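Local coordinates for protein NleG5-1 effector (Enterobacteria phage YYZ-2008, PDB 5VGC) that probably acts as a type III effector with ubiquitin-protein transferase activity, carrying a RING-clan domain and binding calcium ions, at residues F127-H131 and A132-V136; V95-L98 and R99-M103; D69-Q72 and I73-Y77. The protein carries 1 engineered substitution. All blocks are in the same frame, centred on the assembly; numbering follows the deposited sequence.

Along the chain the order is interaction 3, interaction 2, interaction 1. Interactions 3 and 2 fall on consecutive helices, 68-85 and 92-102, with their centres about 25 Å apart. Interaction 1 lies much farther off, its centre about 47 Å from that of interaction 2 and about 66 Å from that of interaction 3, on the opposite side of the chain's centre from interaction 3; it belongs to the RING-clan part, where strand 127-128 joins the larger antiparallel sheet. The N-terminal part with 68-85 and 92-102 is thus well separated from the RING-clan part along an elongated chain, and the calcium-bound end of 92-102 lies at the contact with the second subunit.

Interaction 1: residues F127-H131 and A132-V136; sequences FNVEH and AQLQV. With CA (calcium ion), chain F; CA (calcium ion), chain G.
The Phe127 ring lies against the turn that follows it, meeting Ala132 and Leu134. From CB, CG stands between the backbone N and the carbonyl carbon (chi1 63°), which carries the ring back over the turn. CD1 then comes 3.6 Å from Ala132 CB, which approaches obliquely. One atom further out, CE1 keeps Ala132 CB as a neighbour and lies 4.3 Å from Leu134 CD1, a methyl at the ring edge. Leu134 CD1 also packs 4.1 Å from Val129 CG1, these two side chains crossing nearly at right angles, while Phe155 meets the Phe127 ring from the neighbouring strand 152-157.

Asn128 is the N-cap of the short, weakly bonded helix that follows. A chi1 of 180°, with CG opposite the backbone N, lets Asn128 present OD1 to His131 N at 2.8 Å in an almost straight bond, the donor standing above the amide plane. The next backbone N-H, that of Ala132, gives a more bent bond of 2.8 Å to Val129 O, three residues back. Glu130 leaves this turn on another side, and its carboxylate is shared between two calcium ions: OE2 binds the chain F ion at 2.2 Å, along with two waters, and OE1 binds the chain G ion at 2.4 Å, to which Glu151 also contributes. The whole is an N-capped helical turn leaving a strand of the RING-clan domain and carrying a calcium site.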
ATOM      1  N   PHE A 127       4.898  26.969 -23.036  1.00 15.87           N
ATOM      2  CA  PHE A 127       5.247  28.060 -23.981  1.00 17.13           C
ATOM      3  C   PHE A 127       4.862  27.717 -25.434  1.00 15.96           C
ATOM      4  O   PHE A 127       4.809  26.535 -25.825  1.00 14.18           O
ATOM      5  CB  PHE A 127       6.734  28.411 -23.874  1.00 18.26           C
ATOM      6  CG  PHE A 127       7.660  27.286 -24.263  1.00 17.91           C
ATOM      7  CD1 PHE A 127       8.106  27.151 -25.574  1.00 18.51           C
ATOM      8  CD2 PHE A 127       8.090  26.355 -23.319  1.00 18.26           C
ATOM      9  CE1 PHE A 127       8.954  26.106 -25.944  1.00 18.93           C
ATOM     10  CE2 PHE A 127       8.940  25.313 -23.678  1.00 17.54           C
ATOM     11  CZ  PHE A 127       9.375  25.189 -24.995  1.00 17.65           C
ATOM     12  N   ASN A 128       4.598  28.765 -26.215  1.00 17.59           N
ATOM     13  CA  ASN A 128       4.400  28.680 -27.665  1.00 17.30           C
ATOM     14  C   ASN A 128       5.724  28.236 -28.310  1.00 16.46           C
ATOM     15  O   ASN A 128       6.706  29.003 -28.333  1.00 18.05           O
ATOM     16  CB  ASN A 128       3.958  30.077 -28.159  1.00 20.07           C
ATOM     17  CG  ASN A 128       3.717  30.160 -29.665  1.00 20.47           C
ATOM     18  OD1 ASN A 128       4.424  29.589 -30.492  1.00 19.33           O
ATOM     19  ND2 ASN A 128       2.712  30.903 -30.017  1.00 22.76           N
ATOM     20  N   VAL A 129       5.734  27.012 -28.838  1.00 14.85           N
ATOM     21  CA  VAL A 129       6.981  26.461 -29.381  1.00 14.77           C
ATOM     22  C   VAL A 129       7.520  27.316 -30.520  1.00 16.55           C
ATOM     23  O   VAL A 129       8.717  27.709 -30.501  1.00 18.12           O
ATOM     24  CB  VAL A 129       6.831  24.994 -29.821  1.00 13.66           C
ATOM     25  CG1 VAL A 129       8.163  24.421 -30.324  1.00 14.49           C
ATOM     26  CG2 VAL A 129       6.286  24.172 -28.652  1.00 12.48           C
ATOM     27  N   GLU A 130       6.668  27.625 -31.496  1.00 16.98           N
ATOM     28  CA  GLU A 130       7.154  28.326 -32.687  1.00 18.92           C
ATOM     29  C   GLU A 130       7.620  29.747 -32.344  1.00 21.19           C
ATOM     30  O   GLU A 130       8.644  30.173 -32.850  1.00 23.23           O
ATOM     31  CB  GLU A 130       6.310  28.135 -33.967  1.00 19.42           C
ATOM     32  CG  GLU A 130       4.890  28.596 -33.953  1.00 19.93           C
ATOM     33  CD  GLU A 130       3.937  27.792 -34.845  1.00 20.31           C
ATOM     34  OE1 GLU A 130       4.168  26.613 -35.179  1.00 19.62           O
ATOM     35  OE2 GLU A 130       2.889  28.361 -35.222  1.00 22.10           O
ATOM     36  N   HIS A 131       6.943  30.436 -31.436  1.00 21.95           N
ATOM     37  CA  HIS A 131       7.505  31.693 -30.894  1.00 26.64           C
ATOM     38  C   HIS A 131       8.822  31.530 -30.107  1.00 28.10           C
ATOM     39  O   HIS A 131       9.540  32.527 -29.965  1.00 33.08           O
ATOM     40  CB  HIS A 131       6.490  32.499 -30.078  1.00 28.94           C
ATOM     41  CG  HIS A 131       5.487  33.240 -30.917  1.00 37.38           C
ATOM     42  ND1 HIS A 131       4.221  33.531 -30.461  1.00 48.43           N
ATOM     43  CD2 HIS A 131       5.553  33.734 -32.181  1.00 40.40           C
ATOM     44  CE1 HIS A 131       3.551  34.176 -31.400  1.00 45.83           C
ATOM     45  NE2 HIS A 131       4.337  34.312 -32.455  1.00 42.29           N
ATOM     46  N   ALA A 132       9.156  30.332 -29.594  1.00 25.59           N
ATOM     47  CA  ALA A 132      10.340  30.211 -28.725  1.00 27.01           C
ATOM     48  C   ALA A 132      11.631  30.198 -29.528  1.00 31.78           C
ATOM     49  O   ALA A 132      12.721  30.471 -28.990  1.00 33.36           O
ATOM     50  CB  ALA A 132      10.260  28.978 -27.851  1.00 25.50           C
ATOM     51  N   GLN A 133      11.502  29.879 -30.815  1.00 35.79           N
ATOM     52  CA  GLN A 133      12.604  29.953 -31.766  1.00 36.88           C
ATOM     53  C   GLN A 133      13.760  29.117 -31.223  1.00 39.00           C
ATOM     54  O   GLN A 133      14.859  29.600 -30.979  1.00 45.55           O
ATOM     55  CB  GLN A 133      12.965  31.407 -32.065  1.00 43.62           C
ATOM     56  CG  GLN A 133      11.995  32.080 -33.037  1.00 52.60           C
ATOM     57  CD  GLN A 133      12.377  33.516 -33.380  1.00 65.36           C
ATOM     58  OE1 GLN A 133      12.907  33.791 -34.459  1.00 75.08           O
ATOM     59  NE2 GLN A 133      12.108  34.440 -32.456  1.00 81.28           N
ATOM     60  N   LEU A 134      13.456  27.839 -31.028  1.00 33.37           N
ATOM     61  CA  LEU A 134      14.413  26.877 -30.548  1.00 33.53           C
ATOM     62  C   LEU A 134      15.266  26.476 -31.730  1.00 38.53           C
ATOM     63  O   LEU A 134      14.734  26.064 -32.752  1.00 38.27           O
ATOM     64  CB  LEU A 134      13.706  25.639 -29.990  1.00 28.45           C
ATOM     65  CG  LEU A 134      12.620  25.866 -28.949  1.00 23.95           C
ATOM     66  CD1 LEU A 134      11.939  24.556 -28.681  1.00 20.67           C
ATOM     67  CD2 LEU A 134      13.197  26.457 -27.682  1.00 26.61           C
ATOM     68  N   GLN A 135      16.587  26.601 -31.590  1.00 51.59           N
ATOM     69  CA  GLN A 135      17.536  26.180 -32.625  1.00 47.48           C
ATOM     70  C   GLN A 135      18.112  24.816 -32.229  1.00 45.07           C
ATOM     71  O   GLN A 135      19.180  24.732 -31.624  1.00 56.54           O
ATOM     72  CB  GLN A 135      18.629  27.234 -32.797  1.00 54.60           C
ATOM     73  CG  GLN A 135      18.123  28.593 -33.282  1.00 75.60           C
ATOM     74  CD  GLN A 135      17.857  28.646 -34.786  1.00 87.34           C
ATOM     75  OE1 GLN A 135      17.272  27.730 -35.368  1.00 76.54           O
ATOM     76  NE2 GLN A 135      18.286  29.735 -35.419  1.00107.00           N
ATOM     77  N   VAL A 136      17.378  23.756 -32.565  1.00 34.90           N
ATOM     78  CA  VAL A 136      17.733  22.395 -32.185  1.00 29.97           C
ATOM     79  C   VAL A 136      17.360  21.425 -33.298  1.00 30.52           C
ATOM     80  O   VAL A 136      16.640  21.788 -34.225  1.00 36.43           O
ATOM     81  CB  VAL A 136      17.009  21.949 -30.882  1.00 30.29           C
ATOM     82  CG1 VAL A 136      17.157  23.007 -29.794  1.00 39.25           C
ATOM     83  CG2 VAL A 136      15.526  21.633 -31.111  1.00 28.90           C
TER
HETATM   84 CA    CA F 304       0.895  27.911 -35.907  1.00 17.82          CA
HETATM   85 CA    CA G 305       3.585  24.389 -36.008  0.50  8.43          CA
HETATM   86  O   HOH W   1       0.564  26.922 -33.506  1.00 12.14           O
HETATM   87  O   HOH W   2       0.958  29.933 -34.737  1.00 20.76           O

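Interaction 2: residues V95-L98 and R99-M103; sequences VTVL and REIEM. With CA (calcium ion), chain C.
Thr96 and Glu100 are brought alongside each other by their first torsions: Thr96 sends CG2 anti to its backbone N, and Glu100 puts CG beside its own (chi1 -70°), leaving CG2 and CG 4.1 Å apart with the two side chains running together. On another face, Val97 CG1 meets Ile101 CD1 at 4.2 Å, with the side chains crossing at a slant, and Leu98 CD2 lies at the margin of contact with the same methyl.

Beneath them runs the i to i+4 bonding of an alpha helix. Arg99 N reaches Val95 O at 2.8 Å, and Glu100, Ile101 and Glu102 bond in the same way to Thr96, Val97 and Leu98. Arg99, bent at chi2, swings its guanidinium to the Glu102 side, where NH1 and OE2 are 3.6 Å apart; OE2 stands off the plane of the guanidinium, with no N-H aimed at it, so the attraction is purely one of charges.

The Glu102 carboxylate is held chiefly by the second subunit, OE2 by Met107 N and OE1 by Leu109 N. Glu102 O binds the chain C calcium at 2.3 Å, together with Leu104 O and the same two carbonyls of that subunit. At the start of the segment, Val95 rests on Met51 and Tyr56 in the turn between strands 44-50 and 57-60; this part of helix 92-102 thus runs between that connection of the three-stranded sheet and the second subunit.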
ATOM      1  N   VAL A  95     -15.631  -7.983  -0.035  1.00 22.98           N
ATOM      2  CA  VAL A  95     -14.380  -8.504  -0.600  1.00 25.68           C
ATOM      3  C   VAL A  95     -13.875  -7.540  -1.689  1.00 25.65           C
ATOM      4  O   VAL A  95     -12.728  -7.061  -1.624  1.00 27.03           O
ATOM      5  CB  VAL A  95     -14.570  -9.934  -1.153  1.00 27.61           C
ATOM      6  CG1 VAL A  95     -13.327 -10.415  -1.898  1.00 31.05           C
ATOM      7  CG2 VAL A  95     -14.912 -10.905  -0.039  1.00 29.40           C
ATOM      8  N   THR A  96     -14.750  -7.245  -2.663  1.00 26.10           N
ATOM      9  CA  THR A  96     -14.418  -6.286  -3.707  1.00 26.90           C
ATOM     10  C   THR A  96     -13.966  -4.938  -3.114  1.00 27.66           C
ATOM     11  O   THR A  96     -12.965  -4.381  -3.567  1.00 33.70           O
ATOM     12  CB  THR A  96     -15.580  -6.089  -4.721  1.00 29.28           C
ATOM     13  OG1 THR A  96     -15.778  -7.299  -5.465  1.00 31.63           O
ATOM     14  CG2 THR A  96     -15.320  -4.931  -5.704  1.00 30.15           C
ATOM     15  N   VAL A  97     -14.679  -4.419  -2.112  1.00 23.99           N
ATOM     16  CA  VAL A  97     -14.242  -3.139  -1.514  1.00 22.07           C
ATOM     17  C   VAL A  97     -12.833  -3.274  -0.934  1.00 21.52           C
ATOM     18  O   VAL A  97     -11.941  -2.424  -1.173  1.00 21.93           O
ATOM     19  CB  VAL A  97     -15.245  -2.629  -0.436  1.00 21.69           C
ATOM     20  CG1 VAL A  97     -14.677  -1.472   0.393  1.00 21.49           C
ATOM     21  CG2 VAL A  97     -16.552  -2.204  -1.099  1.00 22.45           C
ATOM     22  N   LEU A  98     -12.609  -4.340  -0.179  1.00 22.19           N
ATOM     23  CA  LEU A  98     -11.282  -4.507   0.437  1.00 24.07           C
ATOM     24  C   LEU A  98     -10.177  -4.617  -0.617  1.00 26.13           C
ATOM     25  O   LEU A  98      -9.100  -3.976  -0.496  1.00 24.30           O
ATOM     26  CB  LEU A  98     -11.265  -5.726   1.366  1.00 24.80           C
ATOM     27  CG  LEU A  98     -12.105  -5.578   2.623  1.00 25.02           C
ATOM     28  CD1 LEU A  98     -12.117  -6.902   3.343  1.00 27.17           C
ATOM     29  CD2 LEU A  98     -11.577  -4.472   3.531  1.00 26.85           C
ATOM     30  N   ARG A  99     -10.461  -5.408  -1.655  1.00 27.06           N
ATOM     31  CA  ARG A  99      -9.498  -5.579  -2.737  1.00 31.45           C
ATOM     32  C   ARG A  99      -9.250  -4.250  -3.476  1.00 32.18           C
ATOM     33  O   ARG A  99      -8.103  -3.940  -3.820  1.00 27.75           O
ATOM     34  CB  ARG A  99      -9.963  -6.659  -3.710  1.00 36.17           C
ATOM     35  CG  ARG A  99      -8.882  -7.172  -4.638  1.00 41.68           C
ATOM     36  CD  ARG A  99      -7.957  -8.129  -3.928  1.00 51.57           C
ATOM     37  NE  ARG A  99      -6.921  -8.604  -4.830  1.00 67.68           N
ATOM     38  CZ  ARG A  99      -5.817  -7.926  -5.160  1.00 91.57           C
ATOM     39  NH1 ARG A  99      -5.560  -6.718  -4.660  1.00 63.65           N
ATOM     40  NH2 ARG A  99      -4.940  -8.471  -6.002  1.00108.71           N
ATOM     41  N   GLU A 100     -10.317  -3.472  -3.703  1.00 30.52           N
ATOM     42  CA  GLU A 100     -10.174  -2.135  -4.290  1.00 29.59           C
ATOM     43  C   GLU A 100      -9.308  -1.258  -3.402  1.00 28.34           C
ATOM     44  O   GLU A 100      -8.447  -0.528  -3.913  1.00 29.26           O
ATOM     45  CB  GLU A 100     -11.517  -1.457  -4.539  1.00 28.67           C
ATOM     46  CG  GLU A 100     -12.345  -2.070  -5.659  1.00 35.37           C
ATOM     47  CD  GLU A 100     -11.838  -1.762  -7.049  1.00 42.82           C
ATOM     48  OE1 GLU A 100     -10.823  -1.033  -7.194  1.00 54.81           O
ATOM     49  OE2 GLU A 100     -12.474  -2.266  -7.998  1.00 65.87           O
ATOM     50  N   ILE A 101      -9.513  -1.332  -2.086  1.00 30.81           N
ATOM     51  CA  ILE A 101      -8.586  -0.603  -1.192  1.00 36.23           C
ATOM     52  C   ILE A 101      -7.152  -1.090  -1.403  1.00 25.92           C
ATOM     53  O   ILE A 101      -6.250  -0.278  -1.583  1.00 26.20           O
ATOM     54  CB  ILE A 101      -8.953  -0.719   0.306  1.00 41.93           C
ATOM     55  CG1 ILE A 101     -10.271  -0.001   0.568  1.00 38.74           C
ATOM     56  CG2 ILE A 101      -7.845  -0.135   1.190  1.00 36.22           C
ATOM     57  CD1 ILE A 101     -10.928  -0.391   1.870  1.00 56.18           C
ATOM     58  N   GLU A 102      -6.949  -2.402  -1.382  1.00 25.68           N
ATOM     59  CA  GLU A 102      -5.590  -2.974  -1.562  1.00 27.41           C
ATOM     60  C   GLU A 102      -4.932  -2.502  -2.850  1.00 28.89           C
ATOM     61  O   GLU A 102      -3.753  -2.121  -2.856  1.00 37.40           O
ATOM     62  CB  GLU A 102      -5.622  -4.517  -1.513  1.00 34.70           C
ATOM     63  CG  GLU A 102      -5.899  -5.104  -0.113  1.00 31.55           C
ATOM     64  CD  GLU A 102      -6.027  -6.617  -0.084  1.00 33.50           C
ATOM     65  OE1 GLU A 102      -6.188  -7.163   1.037  1.00 31.28           O
ATOM     66  OE2 GLU A 102      -5.982  -7.260  -1.167  1.00 42.85           O
ATOM     67  N   MET A 103      -5.701  -2.501  -3.933  1.00 30.21           N
ATOM     68  CA  MET A 103      -5.187  -2.167  -5.268  1.00 30.46           C
ATOM     69  C   MET A 103      -4.816  -0.698  -5.496  1.00 28.13           C
ATOM     70  O   MET A 103      -4.296  -0.364  -6.552  1.00 28.44           O
ATOM     71  CB  MET A 103      -6.174  -2.618  -6.339  1.00 33.14           C
ATOM     72  CG  MET A 103      -6.165  -4.119  -6.555  1.00 37.57           C
ATOM     73  SD  MET A 103      -7.123  -4.563  -8.014  1.00 46.29           S
ATOM     74  CE  MET A 103      -8.765  -4.838  -7.342  1.00 51.03           C
TER
HETATM   75 CA    CA C 301      -1.940  -0.802  -2.297  1.00 31.37          CA

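Interaction 3: residues D69-Q72 and I73-Y77; sequences DNIQ and IGLQY
Ile71 and Leu75 run alongside each other, one turn apart, with Ile71 CG2 4.0 Å from Leu75 CD1. With chi1 -61° setting CG1 of Ile71 near the backbone N, CG2 falls opposite that N, on the side of the next turn. Next to this apolar pair, Gln72 and Gln76 extend from successive turns and bring their amides together at a slant: NE2 of Gln72 is 3.6 Å from NE2 of Gln76, and the amide planes are turned 62° against each other. As modelled, two amide donors meet here rather than a donor and an acceptor. Ile73 lays its CG1 back over the preceding turn, near Asp69 O.

These pairings are the i, i+4 spacing of an alpha helix, here the early turns of helix 68-85. Backbone bonds of 2.8 Å fix it: Ile73 N to Asp69 O, Leu75 N to Ile71 O and Gln76 N to Gln72 O. Gly74 N likewise bonds Asn70 O, though with its N-H at a lower angle of 156°, and as a glycine it adds no side chain to its buried face. The series continues with Tyr77 N on Ile73 O.

Around the helix, segments from earlier in the chain supply the next layer. Ile71 touches Gln63, while Gln76 meets Ser15. The buried ring of Tyr77 sits against Ile10 and Leu17 of the N-terminal region.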
ATOM      1  N   ASP A  69     -40.425  -9.178  -3.315  1.00136.59           N
ATOM      2  CA  ASP A  69     -40.212 -10.060  -2.156  1.00137.86           C
ATOM      3  C   ASP A  69     -39.209 -11.176  -2.484  1.00181.51           C
ATOM      4  O   ASP A  69     -38.199 -11.341  -1.781  1.00207.67           O
ATOM      5  CB  ASP A  69     -41.540 -10.684  -1.691  1.00118.64           C
ATOM      6  CG  ASP A  69     -42.420  -9.713  -0.918  1.00110.59           C
ATOM      7  OD1 ASP A  69     -42.439  -8.500  -1.228  1.00 94.46           O
ATOM      8  OD2 ASP A  69     -43.105 -10.179   0.010  1.00105.04           O
ATOM      9  N   ASN A  70     -39.489 -11.918  -3.559  1.00216.42           N
ATOM     10  CA  ASN A  70     -38.612 -13.014  -4.014  1.00170.39           C
ATOM     11  C   ASN A  70     -37.205 -12.502  -4.351  1.00157.24           C
ATOM     12  O   ASN A  70     -36.202 -13.147  -3.989  1.00162.79           O
ATOM     13  CB  ASN A  70     -39.199 -13.768  -5.224  1.00151.97           C
ATOM     14  CG  ASN A  70     -40.547 -14.417  -4.930  1.00133.01           C
ATOM     15  OD1 ASN A  70     -41.291 -13.977  -4.054  1.00137.74           O
ATOM     16  ND2 ASN A  70     -40.866 -15.472  -5.674  1.00112.80           N
ATOM     17  N   ILE A  71     -37.130 -11.343  -5.020  1.00116.85           N
ATOM     18  CA  ILE A  71     -35.828 -10.762  -5.398  1.00 94.54           C
ATOM     19  C   ILE A  71     -35.020 -10.471  -4.124  1.00 87.84           C
ATOM     20  O   ILE A  71     -33.901 -10.993  -3.947  1.00 73.71           O
ATOM     21  CB  ILE A  71     -35.957  -9.480  -6.269  1.00 96.48           C
ATOM     22  CG1 ILE A  71     -36.687  -9.775  -7.594  1.00105.02           C
ATOM     23  CG2 ILE A  71     -34.576  -8.896  -6.580  1.00 92.20           C
ATOM     24  CD1 ILE A  71     -37.194  -8.546  -8.317  1.00106.87           C
ATOM     25  N   GLN A  72     -35.601  -9.662  -3.238  1.00 90.94           N
ATOM     26  CA  GLN A  72     -34.927  -9.261  -1.994  1.00 83.04           C
ATOM     27  C   GLN A  72     -34.569 -10.476  -1.121  1.00 82.25           C
ATOM     28  O   GLN A  72     -33.422 -10.594  -0.667  1.00 74.56           O
ATOM     29  CB  GLN A  72     -35.751  -8.249  -1.195  1.00 84.63           C
ATOM     30  CG  GLN A  72     -34.880  -7.410  -0.264  1.00 98.60           C
ATOM     31  CD  GLN A  72     -35.649  -6.717   0.838  1.00 95.97           C
ATOM     32  OE1 GLN A  72     -36.812  -6.359   0.677  1.00 95.60           O
ATOM     33  NE2 GLN A  72     -34.992  -6.517   1.973  1.00100.25           N
ATOM     34  N   ILE A  73     -35.537 -11.370  -0.901  1.00 71.52           N
ATOM     35  CA  ILE A  73     -35.296 -12.611  -0.128  1.00 67.80           C
ATOM     36  C   ILE A  73     -34.133 -13.412  -0.760  1.00 59.01           C
ATOM     37  O   ILE A  73     -33.198 -13.851  -0.063  1.00 56.45           O
ATOM     38  CB  ILE A  73     -36.600 -13.469   0.012  1.00 75.67           C
ATOM     39  CG1 ILE A  73     -37.627 -12.775   0.935  1.00 81.42           C
ATOM     40  CG2 ILE A  73     -36.311 -14.879   0.530  1.00 73.53           C
ATOM     41  CD1 ILE A  73     -37.360 -12.876   2.427  1.00 83.11           C
ATOM     42  N   GLY A  74     -34.194 -13.583  -2.080  1.00 60.53           N
ATOM     43  CA  GLY A  74     -33.113 -14.240  -2.824  1.00 57.92           C
ATOM     44  C   GLY A  74     -31.757 -13.593  -2.581  1.00 53.55           C
ATOM     45  O   GLY A  74     -30.766 -14.275  -2.248  1.00 46.04           O
ATOM     46  N   LEU A  75     -31.719 -12.271  -2.734  1.00 51.86           N
ATOM     47  CA  LEU A  75     -30.486 -11.511  -2.467  1.00 46.94           C
ATOM     48  C   LEU A  75     -29.979 -11.691  -1.020  1.00 37.50           C
ATOM     49  O   LEU A  75     -28.766 -11.878  -0.798  1.00 31.75           O
ATOM     50  CB  LEU A  75     -30.669 -10.027  -2.821  1.00 47.88           C
ATOM     51  CG  LEU A  75     -30.804  -9.714  -4.324  1.00 52.92           C
ATOM     52  CD1 LEU A  75     -31.145  -8.247  -4.546  1.00 57.71           C
ATOM     53  CD2 LEU A  75     -29.549 -10.093  -5.105  1.00 52.94           C
ATOM     54  N   GLN A  76     -30.903 -11.657  -0.056  1.00 38.87           N
ATOM     55  CA  GLN A  76     -30.549 -11.938   1.345  1.00 40.33           C
ATOM     56  C   GLN A  76     -29.935 -13.340   1.472  1.00 36.86           C
ATOM     57  O   GLN A  76     -28.871 -13.518   2.103  1.00 32.45           O
ATOM     58  CB  GLN A  76     -31.749 -11.781   2.289  1.00 44.00           C
ATOM     59  CG  GLN A  76     -32.248 -10.343   2.432  1.00 57.59           C
ATOM     60  CD  GLN A  76     -33.455 -10.189   3.346  1.00 79.81           C
ATOM     61  OE1 GLN A  76     -34.320 -11.067   3.425  1.00138.10           O
ATOM     62  NE2 GLN A  76     -33.525  -9.054   4.029  1.00 87.30           N
ATOM     63  N   TYR A  77     -30.592 -14.328   0.859  1.00 36.77           N
ATOM     64  CA  TYR A  77     -30.049 -15.691   0.900  1.00 39.73           C
ATOM     65  C   TYR A  77     -28.687 -15.807   0.234  1.00 34.95           C
ATOM     66  O   TYR A  77     -27.832 -16.562   0.719  1.00 33.67           O
ATOM     67  CB  TYR A  77     -31.049 -16.726   0.358  1.00 52.18           C
ATOM     68  CG  TYR A  77     -32.153 -17.100   1.349  1.00 60.77           C
ATOM     69  CD1 TYR A  77     -31.854 -17.468   2.676  1.00 59.99           C
ATOM     70  CD2 TYR A  77     -33.493 -17.084   0.963  1.00 68.53           C
ATOM     71  CE1 TYR A  77     -32.852 -17.798   3.570  1.00 83.18           C
ATOM     72  CE2 TYR A  77     -34.503 -17.428   1.856  1.00 84.55           C
ATOM     73  CZ  TYR A  77     -34.175 -17.784   3.158  1.00 96.73           C
ATOM     74  OH  TYR A  77     -35.160 -18.133   4.060  1.00 91.16           O
TER